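Local coordinates for protein Exo-poly-alpha-D-galacturonosidase (Thermotoga maritima, PDB 3JUR) that probably hydrolyses the glycosidic links of polygalacturonate from chain ends, as a heat-adapted family 28 glycosidase built on a parallel beta-helix, at residues Gly259-Asp270 with Ser295-Ser306; Leu328-Gly336 with Leu360-Pro371. All blocks are in the same frame, centred on the assembly; numbering follows the deposited sequence.

Contact 1 (Gly259-Asp270 with Ser295-Ser306); sequences GDDSVVIKSGRD and SHGGLVIGSEMS
Lys-266 and Glu-304 run side by side on two neighbouring coils of the right-handed parallel beta-helix, just past the parallel-paired strands 263-265 and 299-301. The lysine NZ meets the syn side of Glu-304 OE1 at 2.7 Å and also reaches Gly-302 O at 3.0 Å, from above that carbonyl plane; a bend at the end of its chain (chi4 -74°) brings it to both. OE2 of Glu-304 receives Arg-269 NH1 at 3.1 Å from above the carboxylate, so a single acid joins two buried cations, while Arg-269 NE goes to Glu-106 O. With an alanine at Lys-266, Glu-304 OE1 would probably be left without its charge mate and Gly-302 O without this donor. Gly-302 suits its turn because its backbone angles would jam a CB against the preceding carbonyl. Within the strands, Ile-265 CD1 touches Ile-301 CD1 at 3.7 Å on the face shared with Val-263 and Leu-299, whereas Val-264 and Val-300 pack on the other. At the opposite end, Asp-260, Asp-261 and His-296 lie in Gly-Asp-Asp and Ser-His-Gly-Gly sequences like those lining the cleft in family 28 relatives. Asp-260 CA sits over the His-296 ring face, and a water bridges Asp-260 OD1 (2.7 Å) and His-296 ND1 (2.8 Å).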
loop_
_atom_site.group_PDB
_atom_site.type_symbol
_atom_site.label_atom_id
_atom_site.label_comp_id
_atom_site.label_asym_id
_atom_site.label_seq_id
_atom_site.Cartn_x
_atom_site.Cartn_y
_atom_site.Cartn_z
ATOM N N GLY D 259 36.245 -2.657 4.538
ATOM C CA GLY D 259 36.528 -2.893 3.124
ATOM C C GLY D 259 35.856 -4.141 2.586
ATOM O O GLY D 259 35.739 -4.317 1.381
ATOM N N ASP D 260 35.416 -5.015 3.481
ATOM C CA ASP D 260 34.686 -6.210 3.086
ATOM C C ASP D 260 33.528 -6.382 4.067
ATOM O O ASP D 260 32.965 -5.392 4.544
ATOM C CB ASP D 260 35.639 -7.415 3.072
ATOM C CG ASP D 260 35.234 -8.486 2.065
ATOM O OD1 ASP D 260 34.300 -9.264 2.362
ATOM O OD2 ASP D 260 35.866 -8.565 0.985
ATOM N N ASP D 261 33.169 -7.622 4.382
ATOM C CA ASP D 261 32.108 -7.894 5.354
ATOM C C ASP D 261 32.419 -7.265 6.719
ATOM O O ASP D 261 33.567 -7.304 7.178
ATOM C CB ASP D 261 31.918 -9.401 5.488
ATOM C CG ASP D 261 31.500 -10.061 4.176
ATOM O OD1 ASP D 261 30.636 -9.496 3.476
ATOM O OD2 ASP D 261 32.034 -11.145 3.848
ATOM N N SER D 262 31.411 -6.684 7.372
ATOM C CA SER D 262 31.648 -5.981 8.639
ATOM C C SER D 262 31.758 -6.938 9.830
ATOM O O SER D 262 32.801 -7.004 10.487
ATOM C CB SER D 262 30.580 -4.914 8.884
ATOM O OG SER D 262 30.696 -3.857 7.950
ATOM N N VAL D 263 30.683 -7.665 10.115
ATOM C CA VAL D 263 30.714 -8.725 11.116
ATOM C C VAL D 263 30.406 -10.032 10.383
ATOM O O VAL D 263 29.319 -10.190 9.820
ATOM C CB VAL D 263 29.700 -8.470 12.253
ATOM C CG1 VAL D 263 29.679 -9.639 13.250
ATOM C CG2 VAL D 263 30.019 -7.166 12.959
ATOM N N VAL D 264 31.376 -10.949 10.390
ATOM C CA VAL D 264 31.321 -12.168 9.580
ATOM C C VAL D 264 31.562 -13.396 10.422
ATOM O O VAL D 264 32.670 -13.603 10.904
ATOM C CB VAL D 264 32.448 -12.230 8.524
ATOM C CG1 VAL D 264 31.913 -12.802 7.236
ATOM C CG2 VAL D 264 33.122 -10.879 8.329
ATOM N N ILE D 265 30.554 -14.245 10.546
ATOM C CA ILE D 265 30.700 -15.437 11.364
ATOM C C ILE D 265 31.115 -16.627 10.501
ATOM O O ILE D 265 30.498 -16.904 9.462
ATOM C CB ILE D 265 29.436 -15.710 12.176
ATOM C CG1 ILE D 265 29.127 -14.482 13.035
ATOM C CG2 ILE D 265 29.632 -16.928 13.071
ATOM C CD1 ILE D 265 27.697 -14.323 13.359
ATOM N N LYS D 266 32.176 -17.305 10.943
ATOM C CA LYS D 266 32.842 -18.361 10.175
ATOM C C LYS D 266 33.170 -19.568 11.054
ATOM O O LYS D 266 32.964 -19.527 12.273
ATOM C CB LYS D 266 34.120 -17.814 9.515
ATOM C CG LYS D 266 33.909 -16.591 8.629
ATOM C CD LYS D 266 35.228 -16.100 8.048
ATOM C CE LYS D 266 35.047 -14.831 7.220
ATOM N NZ LYS D 266 34.405 -15.084 5.901
ATOM N N SER D 267 33.658 -20.646 10.437
ATOM C CA SER D 267 34.027 -21.878 11.154
ATOM C C SER D 267 34.858 -22.848 10.302
ATOM O O SER D 267 34.714 -24.077 10.404
ATOM C CB SER D 267 32.787 -22.591 11.716
ATOM O OG SER D 267 31.887 -22.949 10.686
ATOM N N GLY D 268 35.737 -22.295 9.474
ATOM C CA GLY D 268 36.629 -23.109 8.654
ATOM C C GLY D 268 36.079 -23.414 7.272
ATOM O O GLY D 268 34.870 -23.356 7.032
ATOM N N ARG D 269 36.987 -23.759 6.369
ATOM C CA ARG D 269 36.665 -23.955 4.967
ATOM C C ARG D 269 36.917 -25.403 4.556
ATOM O O ARG D 269 37.967 -25.972 4.861
ATOM C CB ARG D 269 37.517 -23.003 4.123
ATOM C CG ARG D 269 37.357 -23.133 2.615
ATOM C CD ARG D 269 38.392 -22.282 1.888
ATOM N NE ARG D 269 38.103 -20.852 2.006
ATOM C CZ ARG D 269 37.664 -20.084 1.011
ATOM N NH1 ARG D 269 37.421 -18.793 1.221
ATOM N NH2 ARG D 269 37.466 -20.601 -0.196
ATOM N N ASP D 270 35.940 -25.989 3.867
ATOM C CA ASP D 270 36.077 -27.301 3.226
ATOM C C ASP D 270 36.660 -28.380 4.156
ATOM O O ASP D 270 36.317 -28.417 5.342
ATOM C CB ASP D 270 36.855 -27.170 1.903
ATOM C CG ASP D 270 36.220 -26.160 0.937
ATOM O OD1 ASP D 270 35.039 -25.788 1.117
ATOM O OD2 ASP D 270 36.905 -25.729 -0.013
ATOM N N SER D 295 31.376 -1.494 2.825
ATOM C CA SER D 295 31.031 -2.765 3.465
ATOM C C SER D 295 30.249 -3.700 2.547
ATOM O O SER D 295 29.278 -3.293 1.927
ATOM C CB SER D 295 30.242 -2.542 4.764
ATOM O OG SER D 295 29.844 -3.783 5.329
ATOM N N HIS D 296 30.675 -4.958 2.494
ATOM C CA HIS D 296 30.012 -5.986 1.683
ATOM C C HIS D 296 28.813 -6.632 2.382
ATOM O O HIS D 296 28.087 -7.432 1.779
ATOM C CB HIS D 296 31.024 -7.068 1.298
ATOM C CG HIS D 296 32.085 -6.602 0.348
ATOM N ND1 HIS D 296 32.845 -7.478 -0.398
ATOM C CD2 HIS D 296 32.507 -5.360 0.012
ATOM C CE1 HIS D 296 33.695 -6.794 -1.145
ATOM N NE2 HIS D 296 33.508 -5.506 -0.916
ATOM N N GLY D 297 28.622 -6.301 3.657
ATOM C CA GLY D 297 27.534 -6.850 4.448
ATOM C C GLY D 297 27.596 -6.410 5.902
ATOM O O GLY D 297 28.680 -6.262 6.474
ATOM N N GLY D 298 26.429 -6.196 6.497
ATOM C CA GLY D 298 26.343 -5.771 7.891
ATOM C C GLY D 298 26.540 -6.945 8.833
ATOM O O GLY D 298 27.454 -6.940 9.664
ATOM N N LEU D 299 25.658 -7.935 8.711
ATOM C CA LEU D 299 25.808 -9.214 9.394
ATOM C C LEU D 299 25.933 -10.312 8.355
ATOM O O LEU D 299 25.013 -10.535 7.557
ATOM C CB LEU D 299 24.630 -9.519 10.325
ATOM C CG LEU D 299 24.940 -10.803 11.122
ATOM C CD1 LEU D 299 25.803 -10.513 12.378
ATOM C CD2 LEU D 299 23.713 -11.587 11.469
ATOM N N VAL D 300 27.068 -11.008 8.377
ATOM C CA VAL D 300 27.388 -11.984 7.349
ATOM C C VAL D 300 27.682 -13.352 7.967
ATOM O O VAL D 300 28.317 -13.443 9.023
ATOM C CB VAL D 300 28.568 -11.491 6.474
ATOM C CG1 VAL D 300 28.823 -12.425 5.285
ATOM C CG2 VAL D 300 28.292 -10.097 5.962
ATOM N N ILE D 301 27.179 -14.408 7.332
ATOM C CA ILE D 301 27.553 -15.772 7.706
ATOM C C ILE D 301 28.248 -16.415 6.498
ATOM O O ILE D 301 27.730 -16.351 5.377
ATOM C CB ILE D 301 26.336 -16.658 8.159
ATOM C CG1 ILE D 301 25.320 -15.899 9.039
ATOM C CG2 ILE D 301 26.829 -17.929 8.851
ATOM C CD1 ILE D 301 25.819 -15.474 10.410
ATOM N N GLY D 302 29.426 -17.004 6.725
ATOM C CA GLY D 302 30.182 -17.684 5.666
ATOM C C GLY D 302 31.225 -16.809 4.983
ATOM O O GLY D 302 31.482 -15.691 5.430
ATOM N N SER D 303 31.819 -17.282 3.887
ATOM C CA SER D 303 31.470 -18.555 3.242
ATOM C C SER D 303 32.143 -19.754 3.903
ATOM O O SER D 303 31.792 -20.904 3.635
ATOM C CB SER D 303 31.874 -18.521 1.773
ATOM O OG SER D 303 33.283 -18.655 1.640
ATOM N N GLU D 304 33.130 -19.479 4.750
ATOM C CA GLU D 304 33.834 -20.535 5.454
ATOM C C GLU D 304 33.006 -20.931 6.674
ATOM O O GLU D 304 33.269 -20.487 7.781
ATOM C CB GLU D 304 35.240 -20.084 5.853
ATOM C CG GLU D 304 36.100 -19.587 4.680
ATOM C CD GLU D 304 36.085 -18.070 4.510
ATOM O OE1 GLU D 304 35.062 -17.421 4.822
ATOM O OE2 GLU D 304 37.108 -17.520 4.062
ATOM N N MET D 305 31.998 -21.770 6.450
ATOM C CA MET D 305 31.101 -22.196 7.518
ATOM C C MET D 305 31.019 -23.726 7.594
ATOM O O MET D 305 30.029 -24.281 8.083
ATOM C CB MET D 305 29.706 -21.560 7.346
ATOM C CG MET D 305 29.178 -21.517 5.904
ATOM S SD MET D 305 29.249 -23.112 5.058
ATOM C CE MET D 305 27.739 -23.853 5.666
ATOM N N SER D 306 32.076 -24.395 7.127
ATOM C CA SER D 306 32.106 -25.861 7.034
ATOM C C SER D 306 31.998 -26.571 8.387
ATOM O O SER D 306 31.638 -27.743 8.447
ATOM C CB SER D 306 33.373 -26.323 6.308
ATOM O OG SER D 306 33.400 -25.827 4.980
HETATM O O HOH W 1 34.266 -2.724 -0.960
HETATM O O HOH W 2 32.694 -10.205 0.349
HETATM O O HOH W 3 36.443 -14.940 3.066
#

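Contact 2 (Leu328-Gly336 with Leu360-Pro371); sequences LKTNSRRGG and LRYDNEEGEYLP
Tyr-362 N bonds to Thr-330 O, Tyr-369 N to Ser-332 O and Gly-335 N to Tyr-369 O, so the irregular loop 360-371 wraps round the turn that follows strand 327-329. Asn-331 fastens this turn with both ends of its amide. A chi1 of 60° sets its CG between the backbone N and the carbonyl carbon, from where ND2 gives Tyr-362 O an almost straight bond of 2.8 Å, while OD1 accepts Arg-333 N at 3.0 Å in an Asx turn; together they fix the amide's rotation. Ser-332 OG takes the N-H of Gly-367 at 3.0 Å and shares a water with Glu-366 OE2. Gly-367 suits its place, since a CB would fall too close to Ser-332 O. Residues 330-336 and 360-371 are loops on successive beta-helix coils, leading into strands 337-349 and 372-379. The Tyr-362 ring lies between two basic chains: Lys-329 CD approaches CE1 of Tyr-362 at 3.5 Å, and Arg-334 NH2 comes near CD2, its guanidinium plane turned 74° from the ring. The Lys-329 ammonium is salt-bridged to Asp-261, and Arg-334 NE bonds to Ser-303 O. Two waters, one held only weakly by the ammonium, link Lys-329 to Tyr-362 OH. Arg-333 stacks its guanidinium on the Glu-365 carboxylate, planes 14° apart, an attraction of charges in which no N-H points at the oxygen. Deeper in, Thr-330 CG2 rests 3.6 Å from Leu-360 CG and equally close to Pro-371 CG.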
loop_
_atom_site.group_PDB
_atom_site.type_symbol
_atom_site.label_atom_id
_atom_site.label_comp_id
_atom_site.label_asym_id
_atom_site.label_seq_id
_atom_site.Cartn_x
_atom_site.Cartn_y
_atom_site.Cartn_z
ATOM N N LEU D 328 24.089 -14.506 3.845
ATOM C CA LEU D 328 24.551 -15.882 4.062
ATOM C C LEU D 328 25.177 -16.433 2.771
ATOM O O LEU D 328 24.550 -16.405 1.705
ATOM C CB LEU D 328 23.416 -16.788 4.569
ATOM C CG LEU D 328 22.959 -16.670 6.038
ATOM C CD1 LEU D 328 22.306 -15.326 6.353
ATOM C CD2 LEU D 328 22.011 -17.792 6.408
ATOM N N LYS D 329 26.427 -16.897 2.875
ATOM C CA LYS D 329 27.198 -17.395 1.727
ATOM C C LYS D 329 27.713 -18.803 1.992
ATOM O O LYS D 329 28.296 -19.067 3.045
ATOM C CB LYS D 329 28.446 -16.540 1.468
ATOM C CG LYS D 329 28.303 -15.057 1.629
ATOM C CD LYS D 329 29.603 -14.348 1.267
ATOM C CE LYS D 329 30.541 -14.233 2.467
ATOM N NZ LYS D 329 31.666 -13.289 2.183
ATOM N N THR D 330 27.538 -19.686 1.013
ATOM C CA THR D 330 28.069 -21.045 1.067
ATOM C C THR D 330 28.022 -21.656 -0.335
ATOM O O THR D 330 27.524 -21.026 -1.271
ATOM C CB THR D 330 27.285 -21.929 2.065
ATOM O OG1 THR D 330 27.919 -23.212 2.184
ATOM C CG2 THR D 330 25.822 -22.103 1.609
ATOM N N ASN D 331 28.553 -22.868 -0.477
ATOM C CA ASN D 331 28.435 -23.642 -1.712
ATOM C C ASN D 331 28.587 -25.137 -1.426
ATOM O O ASN D 331 28.803 -25.525 -0.274
ATOM C CB ASN D 331 29.439 -23.167 -2.771
ATOM C CG ASN D 331 30.891 -23.293 -2.314
ATOM O OD1 ASN D 331 31.261 -24.241 -1.619
ATOM N ND2 ASN D 331 31.719 -22.342 -2.722
ATOM N N SER D 332 28.483 -25.971 -2.463
ATOM C CA SER D 332 28.528 -27.425 -2.274
ATOM C C SER D 332 29.937 -28.027 -2.080
ATOM O O SER D 332 30.079 -29.250 -2.006
ATOM C CB SER D 332 27.742 -28.156 -3.376
ATOM O OG SER D 332 28.229 -27.835 -4.668
ATOM N N ARG D 333 30.967 -27.187 -1.994
ATOM C CA ARG D 333 32.280 -27.653 -1.522
ATOM C C ARG D 333 32.356 -27.582 0.007
ATOM O O ARG D 333 33.218 -28.223 0.603
ATOM C CB ARG D 333 33.447 -26.831 -2.099
ATOM C CG ARG D 333 33.254 -26.287 -3.498
ATOM C CD ARG D 333 34.126 -26.978 -4.515
ATOM N NE ARG D 333 35.474 -26.425 -4.556
ATOM C CZ ARG D 333 36.216 -26.325 -5.659
ATOM N NH1 ARG D 333 35.737 -26.713 -6.834
ATOM N NH2 ARG D 333 37.440 -25.817 -5.586
ATOM N N ARG D 334 31.458 -26.806 0.628
ATOM C CA ARG D 334 31.576 -26.443 2.046
ATOM C C ARG D 334 31.024 -27.457 3.038
ATOM O O ARG D 334 31.573 -27.606 4.128
ATOM C CB ARG D 334 30.909 -25.091 2.334
ATOM C CG ARG D 334 31.542 -23.884 1.674
ATOM C CD ARG D 334 32.860 -23.468 2.324
ATOM N NE ARG D 334 33.297 -22.203 1.744
ATOM C CZ ARG D 334 33.937 -22.087 0.580
ATOM N NH1 ARG D 334 34.260 -23.164 -0.132
ATOM N NH2 ARG D 334 34.259 -20.882 0.130
ATOM N N GLY D 335 29.925 -28.117 2.691
ATOM C CA GLY D 335 29.178 -28.908 3.670
ATOM C C GLY D 335 28.777 -28.015 4.833
ATOM O O GLY D 335 28.554 -26.814 4.649
ATOM N N GLY D 336 28.700 -28.598 6.029
ATOM C CA GLY D 336 28.327 -27.864 7.234
ATOM C C GLY D 336 26.902 -27.350 7.197
ATOM O O GLY D 336 26.058 -27.870 6.450
ATOM N N LEU D 360 23.719 -20.008 -2.172
ATOM C CA LEU D 360 24.352 -21.322 -2.050
ATOM C C LEU D 360 25.236 -21.646 -3.253
ATOM O O LEU D 360 25.618 -22.800 -3.453
ATOM C CB LEU D 360 23.319 -22.432 -1.810
ATOM C CG LEU D 360 22.856 -22.694 -0.376
ATOM C CD1 LEU D 360 22.074 -21.516 0.212
ATOM C CD2 LEU D 360 22.032 -23.980 -0.324
ATOM N N ARG D 361 25.568 -20.615 -4.030
ATOM C CA ARG D 361 26.421 -20.753 -5.215
ATOM C C ARG D 361 27.663 -19.864 -5.132
ATOM O O ARG D 361 28.152 -19.383 -6.153
ATOM C CB ARG D 361 25.644 -20.405 -6.483
ATOM C CG ARG D 361 24.508 -21.341 -6.801
ATOM C CD ARG D 361 23.493 -20.632 -7.658
ATOM N NE ARG D 361 22.142 -21.108 -7.378
ATOM C CZ ARG D 361 21.044 -20.660 -7.980
ATOM N NH1 ARG D 361 21.128 -19.709 -8.906
ATOM N NH2 ARG D 361 19.860 -21.170 -7.655
ATOM N N TYR D 362 28.161 -19.654 -3.920
ATOM C CA TYR D 362 29.317 -18.798 -3.679
ATOM C C TYR D 362 30.546 -19.187 -4.510
ATOM O O TYR D 362 30.938 -20.358 -4.530
ATOM C CB TYR D 362 29.671 -18.809 -2.196
ATOM C CG TYR D 362 30.750 -17.828 -1.845
ATOM C CD1 TYR D 362 30.472 -16.462 -1.765
ATOM C CD2 TYR D 362 32.055 -18.256 -1.608
ATOM C CE1 TYR D 362 31.460 -15.551 -1.457
ATOM C CE2 TYR D 362 33.053 -17.345 -1.288
ATOM C CZ TYR D 362 32.742 -15.997 -1.210
ATOM O OH TYR D 362 33.716 -15.086 -0.894
ATOM N N ASP D 363 31.141 -18.191 -5.173
ATOM C CA ASP D 363 32.293 -18.359 -6.097
ATOM C C ASP D 363 32.026 -19.297 -7.286
ATOM O O ASP D 363 32.959 -19.683 -7.994
ATOM C CB ASP D 363 33.574 -18.810 -5.361
ATOM C CG ASP D 363 34.295 -17.667 -4.640
ATOM O OD1 ASP D 363 33.865 -16.501 -4.739
ATOM O OD2 ASP D 363 35.310 -17.943 -3.966
ATOM N N ASN D 364 30.758 -19.643 -7.507
ATOM C CA ASN D 364 30.352 -20.588 -8.565
ATOM C C ASN D 364 31.124 -21.910 -8.524
ATOM O O ASN D 364 31.482 -22.466 -9.559
ATOM C CB ASN D 364 30.442 -19.944 -9.957
ATOM C CG ASN D 364 29.459 -18.805 -10.131
ATOM O OD1 ASN D 364 28.360 -18.990 -10.663
ATOM N ND2 ASN D 364 29.836 -17.620 -9.663
ATOM N N GLU D 365 31.365 -22.398 -7.312
ATOM C CA GLU D 365 32.133 -23.610 -7.089
ATOM C C GLU D 365 31.245 -24.703 -6.533
ATOM O O GLU D 365 30.369 -24.436 -5.703
ATOM C CB GLU D 365 33.288 -23.340 -6.130
ATOM C CG GLU D 365 34.406 -22.528 -6.748
ATOM C CD GLU D 365 35.546 -22.265 -5.787
ATOM O OE1 GLU D 365 36.650 -21.928 -6.268
ATOM O OE2 GLU D 365 35.340 -22.393 -4.558
ATOM N N GLU D 366 31.492 -25.929 -6.989
ATOM C CA GLU D 366 30.655 -27.078 -6.654
ATOM C C GLU D 366 31.459 -28.265 -6.139
ATOM O O GLU D 366 32.641 -28.408 -6.448
ATOM C CB GLU D 366 29.839 -27.513 -7.872
ATOM C CG GLU D 366 28.766 -26.521 -8.299
ATOM C CD GLU D 366 27.797 -27.120 -9.299
ATOM O OE1 GLU D 366 28.257 -27.633 -10.343
ATOM O OE2 GLU D 366 26.576 -27.079 -9.040
ATOM N N GLY D 367 30.798 -29.115 -5.360
ATOM C CA GLY D 367 31.415 -30.323 -4.819
ATOM C C GLY D 367 30.385 -31.310 -4.305
ATOM O O GLY D 367 29.224 -31.289 -4.725
ATOM N N GLU D 368 30.809 -32.155 -3.372
ATOM C CA GLU D 368 29.991 -33.267 -2.887
ATOM C C GLU D 368 29.432 -33.050 -1.484
ATOM O O GLU D 368 28.916 -33.987 -0.872
ATOM C CB GLU D 368 30.804 -34.569 -2.918
ATOM C CG GLU D 368 30.765 -35.308 -4.250
ATOM C CD GLU D 368 31.632 -34.672 -5.332
ATOM O OE1 GLU D 368 32.419 -33.745 -5.022
ATOM O OE2 GLU D 368 31.529 -35.114 -6.498
ATOM N N TYR D 369 29.532 -31.821 -0.982
ATOM C CA TYR D 369 29.138 -31.519 0.397
ATOM C C TYR D 369 28.074 -30.426 0.469
ATOM O O TYR D 369 28.381 -29.247 0.646
ATOM C CB TYR D 369 30.371 -31.179 1.243
ATOM C CG TYR D 369 31.466 -32.223 1.152
ATOM C CD1 TYR D 369 31.478 -33.330 2.000
ATOM C CD2 TYR D 369 32.480 -32.113 0.197
ATOM C CE1 TYR D 369 32.487 -34.307 1.901
ATOM C CE2 TYR D 369 33.481 -33.069 0.094
ATOM C CZ TYR D 369 33.481 -34.162 0.944
ATOM O OH TYR D 369 34.481 -35.100 0.829
ATOM N N LEU D 370 26.815 -30.842 0.326
ATOM C CA LEU D 370 25.677 -29.926 0.285
ATOM C C LEU D 370 25.443 -29.282 1.658
ATOM O O LEU D 370 25.288 -29.986 2.652
ATOM C CB LEU D 370 24.414 -30.645 -0.217
ATOM C CG LEU D 370 24.406 -31.203 -1.650
ATOM C CD1 LEU D 370 23.324 -32.270 -1.834
ATOM C CD2 LEU D 370 24.268 -30.095 -2.700
ATOM N N PRO D 371 25.447 -27.939 1.717
ATOM C CA PRO D 371 25.266 -27.245 2.997
ATOM C C PRO D 371 23.807 -27.213 3.451
ATOM O O PRO D 371 22.897 -27.078 2.629
ATOM C CB PRO D 371 25.769 -25.829 2.707
ATOM C CG PRO D 371 25.608 -25.652 1.244
ATOM C CD PRO D 371 25.701 -27.001 0.604
HETATM O O HOH W 4 33.955 -15.856 2.284
HETATM O O HOH W 5 32.659 -12.546 -0.751
HETATM O O HOH W 6 26.140 -27.117 -6.250
HETATM O O HOH W 7 26.951 -24.844 -4.840
#

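Contacts 1 and 2 follow each other along the chain, their centres about 14 Å apart, and strands 299-301 and 327-329 are neighbours in the same sheet. One tie is the salt bridge from Asp-261 OD2 of contact 1 to Lys-329 NZ of contact 2, at 2.7 Å. With Arg-327 on Asp-261 OD1, it ties Asp-261 to the Arg-Leu-Lys sequence of strand 327-329, as in family 28 relatives, consistent with a shared place in the active-site cleft. Farther along, Ser-306 OG makes a probable hydrogen bond of 2.7 Å to Arg-334 O, and Arg-334 reaches back to Ser-303 O and Asp-270. Met-305 SD packs 3.2 Å from Thr-330 OG1. No other subunit of the tetramer touches either contact.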